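Local atomic coordinates of molybdopterin biosynthesis Mog protein (Mycobacterium tuberculosis, PDB entry 2G4R), a protein that probably binds molybdopterin and activates it by adenylylation during molybdenum cofactor biosynthesis. Residues A61-I66 with G121-I126; G25-G30 with G134-L139; V9-R14 with V45-P50. All blocks are in the same frame, centred on the assembly; numbering follows the deposited sequence.

Overall arrangement
The three contacts sample one α/β subunit from sheet interior to subunit boundary. Interaction 1 is buried and joins the parallel strands 65-69 and 123-128 through backbone hydrogen bonds. Interaction 3 joins strand 6-11 to strand 43-45, outermost in the sheet within this chain; it is only partly buried, is reached by a neighbouring subunit, and adds a serine-aspartate pair bridged by waters, whereas interaction 1 has a single bridging water and one threonine bond. Interaction 2, without hydrogen bonds across it, joins helices 24-34 and 132-143 by aliphatic side chains, buried apart from an exposed edge where Arg136 lies against Ile27. Ile66 touches Val9 between interactions 1 and 3, and Gly25 packs on Val10 between interactions 2 and 3.

Interaction 1: residues A61-I66 with G121-I126; sequences AGVDVI and GRTLII
Val65 and Ile66 pair with Leu124 and Ile125 as neighbouring parallel strands, the CA atoms of Val65 and Leu124 lying 4.7 Å apart. The backbone ladder runs Leu124 N to Asp64 O, Ile66 N to Leu124 O at 2.7 Å, and Ile126 N to Ile66 O at 2.8 Å. The last two donors approach nearly in line with their carbonyls. The first is straight at hydrogen (176°), yet its donor stands 39° out of the Asp64 carbonyl plane. That oxygen also accepts from a water, which bridges it to Arg122 O and extends the link to the N-terminal side of the first rung.

Before the ladder begins, Thr123 OG1 donates to Val63 O over 2.7 Å, in the carbonyl plane, so that a side chain holds the loop entering the strand. With chi1 at -58°, Thr123 places CG2 anti to its backbone N; this methyl meets Ile66 CD1 at 3.6 Å and Val63 CG1 at 3.8 Å. Ile66 and Ile125 lie side by side and point the same way, their CD1 atoms 4.0 Å apart, while helix 49-60 covers Ile66. Val65 and Leu124 occupy the other sheet face, against helix 146-153. This two-sided covering, with hydrogen bonds along the strand edges, is characteristic of the parallel core of an α/β sandwich, here within the probable molybdopterin-binding domain.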
loop_
_atom_site.group_PDB
_atom_site.type_symbol
_atom_site.label_atom_id
_atom_site.label_comp_id
_atom_site.label_asym_id
_atom_site.label_seq_id
_atom_site.Cartn_x
_atom_site.Cartn_y
_atom_site.Cartn_z
ATOM N N ALA A 61 5.231 18.637 -8.458
ATOM C CA ALA A 61 6.420 18.228 -9.228
ATOM C C ALA A 61 6.534 18.795 -10.678
ATOM O O ALA A 61 7.610 18.680 -11.318
ATOM C CB ALA A 61 6.513 16.694 -9.279
ATOM N N GLY A 62 5.431 19.313 -11.221
ATOM C CA GLY A 62 5.396 19.848 -12.605
ATOM C C GLY A 62 5.472 18.811 -13.717
ATOM O O GLY A 62 6.016 19.063 -14.799
ATOM N N VAL A 63 4.946 17.615 -13.468
ATOM C CA VAL A 63 4.918 16.580 -14.477
ATOM C C VAL A 63 4.007 17.003 -15.649
ATOM O O VAL A 63 3.050 17.699 -15.442
ATOM C CB VAL A 63 4.468 15.230 -13.830
ATOM C CG1 VAL A 63 3.047 15.232 -13.367
ATOM C CG2 VAL A 63 4.623 14.157 -14.763
ATOM N N ASP A 64 4.310 16.560 -16.861
ATOM C CA ASP A 64 3.476 16.885 -18.049
ATOM C C ASP A 64 2.111 16.159 -18.012
ATOM O O ASP A 64 1.078 16.707 -18.486
ATOM C CB ASP A 64 4.203 16.487 -19.345
ATOM C CG ASP A 64 5.565 17.173 -19.515
ATOM O OD1 ASP A 64 5.672 18.389 -19.293
ATOM O OD2 ASP A 64 6.539 16.470 -19.831
ATOM N N VAL A 65 2.103 14.921 -17.489
ATOM C CA VAL A 65 0.907 14.102 -17.559
ATOM C C VAL A 65 0.731 13.183 -16.371
ATOM O O VAL A 65 1.677 12.494 -15.912
ATOM C CB VAL A 65 0.843 13.195 -18.860
ATOM C CG1 VAL A 65 -0.535 12.585 -18.986
ATOM C CG2 VAL A 65 1.187 13.957 -20.128
ATOM N N ILE A 66 -0.468 13.147 -15.853
ATOM C CA ILE A 66 -0.811 12.137 -14.843
ATOM C C ILE A 66 -1.944 11.258 -15.346
ATOM O O ILE A 66 -3.023 11.758 -15.727
ATOM C CB ILE A 66 -1.213 12.756 -13.457
ATOM C CG1 ILE A 66 -0.157 13.703 -12.922
ATOM C CG2 ILE A 66 -1.581 11.656 -12.466
ATOM C CD1 ILE A 66 -0.709 14.708 -11.939
ATOM N N GLY A 121 -2.397 23.544 -13.356
ATOM C CA GLY A 121 -1.152 24.210 -13.690
ATOM C C GLY A 121 -0.823 23.940 -15.140
ATOM O O GLY A 121 -1.554 24.376 -16.018
ATOM N N ARG A 122 0.272 23.236 -15.402
ATOM C CA ARG A 122 0.586 22.833 -16.782
ATOM C C ARG A 122 0.622 21.290 -16.911
ATOM O O ARG A 122 1.230 20.755 -17.835
ATOM C CB ARG A 122 1.918 23.413 -17.229
ATOM C CG ARG A 122 2.037 24.958 -17.198
ATOM C CD ARG A 122 3.239 25.455 -18.065
ATOM N NE ARG A 122 3.714 24.418 -18.997
ATOM C CZ ARG A 122 4.443 24.627 -20.088
ATOM N NH1 ARG A 122 4.867 25.848 -20.430
ATOM N NH2 ARG A 122 4.767 23.571 -20.841
ATOM N N THR A 123 -0.060 20.606 -15.990
ATOM C CA THR A 123 -0.139 19.157 -15.965
ATOM C C THR A 123 -1.510 18.661 -16.476
ATOM O O THR A 123 -2.570 19.126 -16.055
ATOM C CB THR A 123 0.059 18.653 -14.496
ATOM O OG1 THR A 123 1.322 19.118 -14.000
ATOM C CG2 THR A 123 -0.001 17.179 -14.418
ATOM N N LEU A 124 -1.469 17.727 -17.410
ATOM C CA LEU A 124 -2.665 17.153 -17.925
ATOM C C LEU A 124 -2.940 15.921 -17.068
ATOM O O LEU A 124 -2.043 15.114 -16.838
ATOM C CB LEU A 124 -2.501 16.803 -19.365
ATOM C CG LEU A 124 -3.560 15.942 -20.066
ATOM C CD1 LEU A 124 -4.873 16.695 -20.235
ATOM C CD2 LEU A 124 -3.003 15.540 -21.406
ATOM N N ILE A 125 -4.148 15.820 -16.570
ATOM C CA ILE A 125 -4.596 14.668 -15.751
ATOM C C ILE A 125 -5.728 13.940 -16.466
ATOM O O ILE A 125 -6.717 14.562 -16.844
ATOM C CB ILE A 125 -5.118 15.070 -14.341
ATOM C CG1 ILE A 125 -4.155 16.063 -13.712
ATOM C CG2 ILE A 125 -5.464 13.801 -13.485
ATOM C CD1 ILE A 125 -4.368 16.308 -12.333
ATOM N N ILE A 126 -5.579 12.629 -16.541
ATOM C CA ILE A 126 -6.500 11.681 -17.218
ATOM C C ILE A 126 -7.003 10.597 -16.253
ATOM O O ILE A 126 -6.220 9.822 -15.735
ATOM C CB ILE A 126 -5.767 10.991 -18.370
ATOM C CG1 ILE A 126 -5.018 12.018 -19.279
ATOM C CG2 ILE A 126 -6.728 10.101 -19.175
ATOM C CD1 ILE A 126 -5.940 13.027 -19.996
HETATM O O HOH W 1 1.317 19.127 -19.785
#

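Interaction 2: residues G25-G30 with G134-L139; sequences GPIIAG and GVRDGL
Ile28 and Val135 make the closest aliphatic contact between these two helices: CG1 of each residue meets the other at 3.7 Å, the side chains crossing at about a right angle. The helix axes run nearly parallel, 23° apart, and approach to 9.9 Å, leaving room for a layer of branched side chains between the backbones. Ile27 builds the next part of that layer. Its CG2 branch, anti to the backbone N, touches Val135 CG1 at 4.0 Å and Leu139 CD1 at 4.2 Å. Leu139 CD1 also reaches the backbone of Ile28, its distance to Ile28 CA being 4.1 Å.

The solvent side is built differently. Arg136 is exposed, and a bend at chi3 (-109°) brings its guanidinium back to Ile27, whose CD1 lies over one face, 3.6 Å from Arg136 NH2. This is van der Waals covering of a flat charged group, with no hydrogen bond between the segments.

On the inner side, Ile28 and Leu139 reach Ile67 of strand 65-69, while Val135 and Leu139 touch Leu128 of strand 123-128. The helices therefore lie beside one another over the same sheet, with Trp31 of helix 24-34 extending the contact at Leu139.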
loop_
_atom_site.group_PDB
_atom_site.type_symbol
_atom_site.label_atom_id
_atom_site.label_comp_id
_atom_site.label_asym_id
_atom_site.label_seq_id
_atom_site.Cartn_x
_atom_site.Cartn_y
_atom_site.Cartn_z
ATOM N N GLY A 25 -1.733 -0.604 -13.948
ATOM C CA GLY A 25 -0.499 0.139 -13.928
ATOM C C GLY A 25 0.572 -0.259 -14.946
ATOM O O GLY A 25 1.091 0.594 -15.630
ATOM N N PRO A 26 0.924 -1.557 -15.019
ATOM C CA PRO A 26 1.846 -2.011 -16.080
ATOM C C PRO A 26 1.377 -1.693 -17.525
ATOM O O PRO A 26 2.204 -1.319 -18.353
ATOM C CB PRO A 26 1.944 -3.517 -15.847
ATOM C CG PRO A 26 1.474 -3.728 -14.372
ATOM C CD PRO A 26 0.521 -2.640 -14.099
ATOM N N ILE A 27 0.087 -1.814 -17.800
ATOM C CA ILE A 27 -0.430 -1.434 -19.099
ATOM C C ILE A 27 -0.110 0.047 -19.401
ATOM O O ILE A 27 0.394 0.391 -20.479
ATOM C CB ILE A 27 -1.950 -1.725 -19.276
ATOM C CG1 ILE A 27 -2.235 -3.230 -19.130
ATOM C CG2 ILE A 27 -2.380 -1.173 -20.653
ATOM C CD1 ILE A 27 -3.674 -3.575 -18.927
ATOM N N ILE A 28 -0.387 0.910 -18.426
ATOM C CA ILE A 28 -0.152 2.340 -18.598
ATOM C C ILE A 28 1.358 2.618 -18.752
ATOM O O ILE A 28 1.774 3.394 -19.613
ATOM C CB ILE A 28 -0.764 3.178 -17.426
ATOM C CG1 ILE A 28 -2.272 2.913 -17.304
ATOM C CG2 ILE A 28 -0.513 4.702 -17.639
ATOM C CD1 ILE A 28 -2.857 3.437 -16.030
ATOM N N ALA A 29 2.174 1.949 -17.942
ATOM C CA ALA A 29 3.639 2.135 -18.004
ATOM C C ALA A 29 4.202 1.771 -19.369
ATOM O O ALA A 29 5.076 2.434 -19.876
ATOM C CB ALA A 29 4.294 1.346 -16.929
ATOM N N GLY A 30 3.692 0.721 -19.973
ATOM C CA GLY A 30 4.170 0.275 -21.273
ATOM C C GLY A 30 3.752 1.229 -22.365
ATOM O O GLY A 30 4.534 1.556 -23.255
ATOM N N GLY A 134 -10.623 -1.344 -20.344
ATOM C CA GLY A 134 -11.039 0.073 -20.271
ATOM C C GLY A 134 -9.861 1.005 -20.312
ATOM O O GLY A 134 -9.881 2.037 -20.994
ATOM N N VAL A 135 -8.794 0.597 -19.627
ATOM C CA VAL A 135 -7.509 1.313 -19.672
ATOM C C VAL A 135 -6.907 1.337 -21.107
ATOM O O VAL A 135 -6.578 2.409 -21.640
ATOM C CB VAL A 135 -6.565 0.699 -18.644
ATOM C CG1 VAL A 135 -5.137 1.100 -18.845
ATOM C CG2 VAL A 135 -7.025 1.038 -17.190
ATOM N N ARG A 136 -6.806 0.179 -21.751
ATOM C CA ARG A 136 -6.222 0.095 -23.095
ATOM C C ARG A 136 -7.031 0.898 -24.110
ATOM O O ARG A 136 -6.466 1.603 -24.945
ATOM C CB ARG A 136 -6.052 -1.393 -23.528
ATOM C CG ARG A 136 -4.705 -1.749 -24.116
ATOM C CD ARG A 136 -4.568 -3.264 -24.467
ATOM N NE ARG A 136 -3.665 -4.010 -23.581
ATOM C CZ ARG A 136 -4.043 -4.835 -22.613
ATOM N NH1 ARG A 136 -5.339 -5.007 -22.329
ATOM N NH2 ARG A 136 -3.116 -5.468 -21.896
ATOM N N ASP A 137 -8.351 0.778 -24.066
ATOM C CA ASP A 137 -9.280 1.560 -24.919
ATOM C C ASP A 137 -9.138 3.079 -24.697
ATOM O O ASP A 137 -9.089 3.866 -25.641
ATOM C CB ASP A 137 -10.748 1.178 -24.656
ATOM C CG ASP A 137 -11.166 -0.192 -25.255
ATOM O OD1 ASP A 137 -10.496 -0.704 -26.181
ATOM O OD2 ASP A 137 -12.219 -0.752 -24.773
ATOM N N GLY A 138 -9.100 3.490 -23.435
ATOM C CA GLY A 138 -8.943 4.903 -23.113
ATOM C C GLY A 138 -7.561 5.454 -23.504
ATOM O O GLY A 138 -7.464 6.594 -23.960
ATOM N N LEU A 139 -6.495 4.658 -23.351
ATOM C CA LEU A 139 -5.150 5.087 -23.822
ATOM C C LEU A 139 -5.135 5.232 -25.358
ATOM O O LEU A 139 -4.473 6.101 -25.896
ATOM C CB LEU A 139 -4.061 4.131 -23.340
ATOM C CG LEU A 139 -3.843 4.038 -21.840
ATOM C CD1 LEU A 139 -2.927 2.858 -21.535
ATOM C CD2 LEU A 139 -3.321 5.365 -21.323
#

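Interaction 3: residues V9-R14 with V45-P50; sequences VVVSSR and VADGNP
Asp47 OD2 accepts hydrogen bonds from two waters, and both waters lead across the contact to Ser13. One lies 2.6 Å from Asp47 OD2 and accepts from Ser13 N; the other, 2.8 Å from Asp47 OD2, is hydrogen-bonded to Ser13 OG. Asp47 also binds Ser13 without a water: its backbone N donates to Ser13 OG over 3.2 Å, with 159° at the hydrogen. The Ser13 hydroxyl stands beside its own backbone N (chi1 -66°), a rotation that directs it to the Ala46-Asp47 loop. There it also packs against a methyl, Ser13 OG being 3.3 Å from Ala46 CB. The two bridges tie one carboxylate oxygen to the first turn of helix 13-16. The other oxygen, Asp47 OD1, lies 3.3 Å from Val11 CG1, the side chains crossing at about a right angle, and a further water lies between Asp47 OD1 and Val11 O.

Upstream, Val45 sits in parallel register with Val11. Val45 N donates to Val10 O at 2.8 Å, and Ser12 N donates to Val45 O, each donor lying nearly in line with the accepting carbonyl. Val45 CG2 meets Val9 CG1 at 3.9 Å, an apolar contact on the strand side of the polar loop. Ser12 uses its own hydroxyl to cap the following helix at Ala15 N.

Pro26 of a neighbouring subunit packs on Ser13 and Ala46, which places this loop at a subunit interface of the three-chain assembly. Two parallel strands ending together, each followed by a turn into a helix with Ser12 and Gly48 at the respective N-cap positions, typify the C-terminal strand edge of an α/β fold.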
loop_
_atom_site.group_PDB
_atom_site.type_symbol
_atom_site.label_atom_id
_atom_site.label_comp_id
_atom_site.label_asym_id
_atom_site.label_seq_id
_atom_site.Cartn_x
_atom_site.Cartn_y
_atom_site.Cartn_z
ATOM N N VAL A 9 -0.996 6.761 -11.238
ATOM C CA VAL A 9 -1.579 6.571 -9.942
ATOM C C VAL A 9 -2.692 5.564 -10.125
ATOM O O VAL A 9 -3.710 5.821 -10.776
ATOM C CB VAL A 9 -2.099 7.908 -9.420
ATOM C CG1 VAL A 9 -2.820 7.718 -8.104
ATOM C CG2 VAL A 9 -0.938 8.949 -9.360
ATOM N N VAL A 10 -2.486 4.400 -9.547
ATOM C CA VAL A 10 -3.488 3.345 -9.526
ATOM C C VAL A 10 -4.178 3.416 -8.173
ATOM O O VAL A 10 -3.516 3.358 -7.120
ATOM C CB VAL A 10 -2.824 1.975 -9.724
ATOM C CG1 VAL A 10 -3.877 0.869 -9.722
ATOM C CG2 VAL A 10 -2.003 1.951 -11.000
ATOM N N VAL A 11 -5.503 3.535 -8.199
ATOM C CA VAL A 11 -6.325 3.673 -6.980
ATOM C C VAL A 11 -7.007 2.357 -6.622
ATOM O O VAL A 11 -7.944 1.920 -7.281
ATOM C CB VAL A 11 -7.393 4.798 -7.129
ATOM C CG1 VAL A 11 -8.090 5.128 -5.747
ATOM C CG2 VAL A 11 -6.766 6.075 -7.779
ATOM N N SER A 12 -6.532 1.721 -5.567
ATOM C CA SER A 12 -7.130 0.507 -5.073
ATOM C C SER A 12 -6.611 0.302 -3.656
ATOM O O SER A 12 -5.396 0.164 -3.421
ATOM C CB SER A 12 -6.731 -0.683 -5.945
ATOM O OG SER A 12 -7.061 -1.928 -5.316
ATOM N N SER A 13 -7.525 0.282 -2.711
ATOM C CA SER A 13 -7.120 0.139 -1.310
ATOM C C SER A 13 -6.503 -1.236 -1.075
ATOM O O SER A 13 -5.444 -1.339 -0.425
ATOM C CB SER A 13 -8.302 0.401 -0.378
ATOM O OG SER A 13 -8.725 1.760 -0.472
ATOM N N ARG A 14 -7.094 -2.284 -1.652
ATOM C CA ARG A 14 -6.483 -3.632 -1.550
ATOM C C ARG A 14 -5.119 -3.704 -2.182
ATOM O O ARG A 14 -4.165 -4.207 -1.573
ATOM C CB ARG A 14 -7.363 -4.700 -2.198
ATOM C CG ARG A 14 -8.667 -4.944 -1.416
ATOM C CD ARG A 14 -9.694 -5.703 -2.257
ATOM N NE ARG A 14 -11.030 -5.669 -1.660
ATOM C CZ ARG A 14 -11.710 -6.710 -1.149
ATOM N NH1 ARG A 14 -11.221 -7.960 -1.121
ATOM N NH2 ARG A 14 -12.930 -6.492 -0.659
ATOM N N VAL A 45 -2.290 3.563 -4.633
ATOM C CA VAL A 45 -2.768 4.252 -3.425
ATOM C C VAL A 45 -4.224 3.863 -3.129
ATOM O O VAL A 45 -4.955 3.387 -4.012
ATOM C CB VAL A 45 -2.682 5.821 -3.518
ATOM C CG1 VAL A 45 -1.306 6.287 -3.841
ATOM C CG2 VAL A 45 -3.677 6.392 -4.583
ATOM N N ALA A 46 -4.638 4.040 -1.867
ATOM C CA ALA A 46 -6.018 3.763 -1.459
ATOM C C ALA A 46 -6.971 4.831 -1.980
ATOM O O ALA A 46 -6.544 5.954 -2.341
ATOM C CB ALA A 46 -6.144 3.659 0.073
ATOM N N ASP A 47 -8.254 4.477 -1.996
ATOM C CA ASP A 47 -9.321 5.407 -2.380
ATOM C C ASP A 47 -9.319 6.546 -1.361
ATOM O O ASP A 47 -8.954 6.356 -0.228
ATOM C CB ASP A 47 -10.699 4.764 -2.259
ATOM C CG ASP A 47 -10.975 3.704 -3.285
ATOM O OD1 ASP A 47 -10.930 3.931 -4.523
ATOM O OD2 ASP A 47 -11.350 2.603 -2.832
ATOM N N GLY A 48 -9.670 7.739 -1.773
ATOM C CA GLY A 48 -9.817 8.828 -0.809
ATOM C C GLY A 48 -8.663 9.787 -0.753
ATOM O O GLY A 48 -8.057 10.129 -1.778
ATOM N N ASN A 49 -8.382 10.244 0.452
ATOM C CA ASN A 49 -7.365 11.248 0.644
ATOM C C ASN A 49 -6.040 10.935 -0.049
ATOM O O ASN A 49 -5.415 11.859 -0.591
ATOM C CB ASN A 49 -7.178 11.588 2.127
ATOM C CG ASN A 49 -8.334 12.468 2.709
ATOM O OD1 ASN A 49 -9.044 13.190 1.994
ATOM N ND2 ASN A 49 -8.489 12.404 4.030
ATOM N N PRO A 50 -5.576 9.666 -0.006
ATOM C CA PRO A 50 -4.306 9.286 -0.684
ATOM C C PRO A 50 -4.293 9.630 -2.174
ATOM O O PRO A 50 -3.209 9.900 -2.715
ATOM C CB PRO A 50 -4.238 7.772 -0.464
ATOM C CG PRO A 50 -5.011 7.597 0.829
ATOM C CD PRO A 50 -6.144 8.518 0.729
HETATM O O HOH W 2 -10.742 2.035 -6.381
HETATM O O HOH W 3 -10.635 0.174 -3.493
HETATM O O HOH W 4 -11.689 1.875 -0.151
#